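Alginate lyase A1-II' (Sphingomonas sp. A1, PDB 2CWS) probably depolymerises alginate by lyase (beta-elimination) chemistry, as a polysaccharide lyase of family 7 whose catalytic domain forms this chain. Local coordinates at residues S103-V108 with Y205-T210. Sequence-based numbering, arbitrary orientation.
Sequences SGKIIV and YVQDNT. With SO4 (sulfate ion), chain B.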
ATOM      1  N   SER A 103       4.919  13.664 -12.251  1.00  3.75           N
ATOM      2  CA  SER A 103       3.845  12.948 -12.966  1.00  3.83           C
ATOM      3  C   SER A 103       2.481  13.175 -12.322  1.00  3.75           C
ATOM      4  O   SER A 103       1.461  12.912 -12.950  1.00  4.89           O
ATOM      5  CB  SER A 103       4.099  11.442 -12.952  1.00  4.26           C
ATOM      6  OG  SER A 103       3.788  10.931 -11.626  1.00  4.49           O
ATOM      7  N   GLY A 104       2.435  13.609 -11.064  1.00  3.61           N
ATOM      8  CA  GLY A 104       1.140  13.841 -10.419  1.00  4.14           C
ATOM      9  C   GLY A 104       0.519  12.586  -9.865  1.00  3.74           C
ATOM     10  O   GLY A 104      -0.658  12.633  -9.506  1.00  4.88           O
ATOM     11  N   LYS A 105       1.234  11.481  -9.705  1.00  4.02           N
ATOM     12  CA  LYS A 105       0.574  10.212  -9.327  1.00  3.72           C
ATOM     13  C   LYS A 105       1.467   9.420  -8.382  1.00  3.84           C
ATOM     14  O   LYS A 105       2.639   9.183  -8.659  1.00  4.26           O
ATOM     15  CB  LYS A 105       0.268   9.401 -10.579  1.00  4.76           C
ATOM     16  CG  LYS A 105      -0.458   8.098 -10.294  1.00  5.26           C
ATOM     17  CD  LYS A 105      -0.594   7.190 -11.481  1.00  7.10           C
ATOM     18  CE  LYS A 105      -1.491   7.787 -12.553  1.00  8.76           C
ATOM     19  NZ  LYS A 105      -1.642   6.867 -13.752  1.00  8.38           N
ATOM     20  N   ILE A 106       0.852   8.955  -7.260  1.00  3.76           N
ATOM     21  CA  ILE A 106       1.493   7.977  -6.386  1.00  3.37           C
ATOM     22  C   ILE A 106       0.424   6.972  -5.969  1.00  3.42           C
ATOM     23  O   ILE A 106      -0.760   7.191  -6.132  1.00  4.16           O
ATOM     24  CB  ILE A 106       2.157   8.587  -5.128  1.00  3.63           C
ATOM     25  CG1 ILE A 106       1.115   9.159  -4.145  1.00  4.25           C
ATOM     26  CG2 ILE A 106       3.190   9.614  -5.522  1.00  4.22           C
ATOM     27  CD1 ILE A 106       1.755   9.602  -2.810  1.00  5.05           C
ATOM     28  N   ILE A 107       0.907   5.820  -5.466  1.00  3.42           N
ATOM     29  CA  ILE A 107       0.048   4.787  -4.875  1.00  3.37           C
ATOM     30  C   ILE A 107       0.292   4.828  -3.376  1.00  2.99           C
ATOM     31  O   ILE A 107       1.445   4.761  -2.917  1.00  4.06           O
ATOM     32  CB  ILE A 107       0.317   3.408  -5.512  1.00  3.80           C
ATOM     33  CG1 ILE A 107      -0.254   3.381  -6.916  1.00  4.55           C
ATOM     34  CG2 ILE A 107      -0.229   2.274  -4.629  1.00  4.41           C
ATOM     35  CD1 ILE A 107       0.157   2.172  -7.743  1.00  5.41           C
ATOM     36  N   VAL A 108      -0.800   4.901  -2.593  1.00  3.47           N
ATOM     37  CA  VAL A 108      -0.710   5.086  -1.143  1.00  3.24           C
ATOM     38  C   VAL A 108      -1.158   3.870  -0.360  1.00  3.11           C
ATOM     39  O   VAL A 108      -0.943   3.842   0.863  1.00  3.81           O
ATOM     40  CB  VAL A 108      -1.461   6.360  -0.665  1.00  3.83           C
ATOM     41  CG1 VAL A 108      -0.805   7.609  -1.232  1.00  5.28           C
ATOM     42  CG2 VAL A 108      -2.940   6.265  -1.036  1.00  5.71           C
ATOM     43  N   TYR A 205       4.338   4.860  -2.988  1.00  3.50           N
ATOM     44  CA  TYR A 205       4.883   4.117  -4.112  1.00  3.48           C
ATOM     45  C   TYR A 205       4.766   5.091  -5.297  1.00  3.25           C
ATOM     46  O   TYR A 205       3.666   5.360  -5.795  1.00  3.69           O
ATOM     47  CB  TYR A 205       4.087   2.846  -4.283  1.00  4.15           C
ATOM     48  CG  TYR A 205       4.467   1.959  -5.467  1.00  3.55           C
ATOM     49  CD1 TYR A 205       5.745   1.919  -6.001  1.00  4.34           C
ATOM     50  CD2 TYR A 205       3.487   1.120  -5.979  1.00  4.52           C
ATOM     51  CE1 TYR A 205       6.040   1.055  -7.046  1.00  5.40           C
ATOM     52  CE2 TYR A 205       3.761   0.254  -7.023  1.00  5.38           C
ATOM     53  CZ  TYR A 205       5.039   0.258  -7.576  1.00  5.51           C
ATOM     54  OH  TYR A 205       5.365  -0.603  -8.592  1.00  7.30           O
ATOM     55  N   VAL A 206       5.889   5.658  -5.694  1.00  3.85           N
ATOM     56  CA  VAL A 206       5.864   6.861  -6.535  1.00  3.88           C
ATOM     57  C   VAL A 206       5.755   6.512  -8.013  1.00  3.71           C
ATOM     58  O   VAL A 206       6.652   5.877  -8.547  1.00  4.32           O
ATOM     59  CB  VAL A 206       7.172   7.648  -6.296  1.00  4.52           C
ATOM     60  CG1 VAL A 206       7.123   8.980  -7.064  1.00  5.41           C
ATOM     61  CG2 VAL A 206       7.417   7.904  -4.800  1.00  5.33           C
ATOM     62  N   GLN A 207       4.649   6.955  -8.654  1.00  3.88           N
ATOM     63  CA  GLN A 207       4.459   6.583 -10.066  1.00  3.91           C
ATOM     64  C   GLN A 207       5.089   7.613 -10.992  1.00  4.03           C
ATOM     65  O   GLN A 207       4.473   8.253 -11.823  1.00  4.57           O
ATOM     66  CB  GLN A 207       2.955   6.365 -10.404  1.00  4.68           C
ATOM     67  CG  GLN A 207       2.298   5.389  -9.396  1.00  5.01           C
ATOM     68  CD  GLN A 207       2.914   4.028  -9.432  1.00  4.46           C
ATOM     69  OE1 GLN A 207       2.846   3.263 -10.404  1.00  6.85           O
ATOM     70  NE2 GLN A 207       3.589   3.652  -8.315  1.00  4.62           N
ATOM     71  N   ASP A 208       6.389   7.759 -10.802  1.00  4.34           N
ATOM     72  CA  ASP A 208       7.271   8.637 -11.600  1.00  4.52           C
ATOM     73  C   ASP A 208       8.673   8.123 -11.342  1.00  4.60           C
ATOM     74  O   ASP A 208       9.093   8.064 -10.197  1.00  5.35           O
ATOM     75  CB  ASP A 208       7.127  10.079 -11.165  1.00  4.66           C
ATOM     76  CG  ASP A 208       7.880  11.101 -11.987  1.00  4.05           C
ATOM     77  OD1 ASP A 208       7.388  12.267 -12.083  1.00  4.21           O
ATOM     78  OD2 ASP A 208       8.931  10.728 -12.540  1.00  5.16           O
ATOM     79  N   ASN A 209       9.368   7.707 -12.409  1.00  5.90           N
ATOM     80  CA  ASN A 209      10.767   7.245 -12.241  1.00  7.12           C
ATOM     81  C   ASN A 209      11.754   8.121 -13.047  1.00  7.02           C
ATOM     82  O   ASN A 209      12.837   7.684 -13.362  1.00  7.97           O
ATOM     83  CB  ASN A 209      10.953   5.783 -12.625  1.00  8.30           C
ATOM     84  CG  ASN A 209      10.552   5.475 -14.015  1.00  9.13           C
ATOM     85  OD1 ASN A 209      10.548   4.246 -14.353  1.00 20.13           O
ATOM     86  ND2 ASN A 209      10.268   6.421 -14.868  1.00  6.76           N
ATOM     87  N   THR A 210      11.275   9.310 -13.436  1.00  7.22           N
ATOM     88  CA  THR A 210      12.028  10.127 -14.364  1.00  7.09           C
ATOM     89  C   THR A 210      13.175  10.849 -13.677  1.00  6.87           C
ATOM     90  O   THR A 210      13.222  11.090 -12.445  1.00  7.88           O
ATOM     91  CB  THR A 210      11.124  11.166 -15.036  1.00  6.42           C
ATOM     92  OG1 THR A 210      10.672  12.112 -14.051  1.00  5.81           O
ATOM     93  CG2 THR A 210       9.903  10.539 -15.754  1.00  7.22           C
TER
HETATM   94  S   SO4 B 401       4.411  -3.648  -7.392  0.66  5.94           S
HETATM   95  O1  SO4 B 401       4.033  -3.238  -5.914  0.66  4.68           O
HETATM   96  O2  SO4 B 401       3.999  -4.999  -7.704  0.66  7.26           O
HETATM   97  O3  SO4 B 401       3.765  -2.790  -8.315  0.66  5.91           O
HETATM   98  O4  SO4 B 401       5.858  -3.565  -7.553  0.66  7.40           O
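In the concave sheet of the family-7 lyase jelly roll, a concanavalin-like beta-sandwich, strand 106-114 pairs antiparallel with the end of strand 204-206. Ile107 and Tyr205 form a hydrogen-bonded pair: Ile107 N gives to Tyr205 O (2.8 Å, nearly straight at 172°), and Tyr205 N returns a bond to Ile107 O. Ile106 and Val206 make the adjoining non-hydrogen-bonded pair, Ile106 CG2 and Val206 CG1 turned to the face packed on strand 215-228. On the other face Ile107 and Tyr205 lie side by side, Ile107 CD1 reaching Tyr205 CD2 (3.9 Å) and the Gln207 amide. Bent at chi2 (-62°), Gln207 folds back over the Tyr205 ring, with NE2 3.3 Å above the ring centre and bonded to Tyr205 O (3.0 Å) from well above the carbonyl plane; this O therefore holds two donors. Tyr205 OH gives a hydrogen bond (2.7 Å) to O3 of a sulfate, probably from the crystallisation liquor, which Arg67 and His112 also bind.

Gln207 N also bonds to Lys105 O, while the Lys105 methylenes cross those of Gln207. Asp208 swings its carboxylate away from its own N (chi1 -175°), taking Ser103 N on the anti side of OD1 (2.8 Å), while OD2 receives Thr210 N in an Asx turn and, on its syn lone pair, Thr210 OG1 at 2.7 Å. Replacing Asp208 by an alanine would probably leave Ser103 N without its carboxylate mate and Thr210 N and OG1 without the acceptor that closes the turn. Ser103 OG, which accepts from Lys105 N in an ST turn, gives to Gln207 O (2.8 Å).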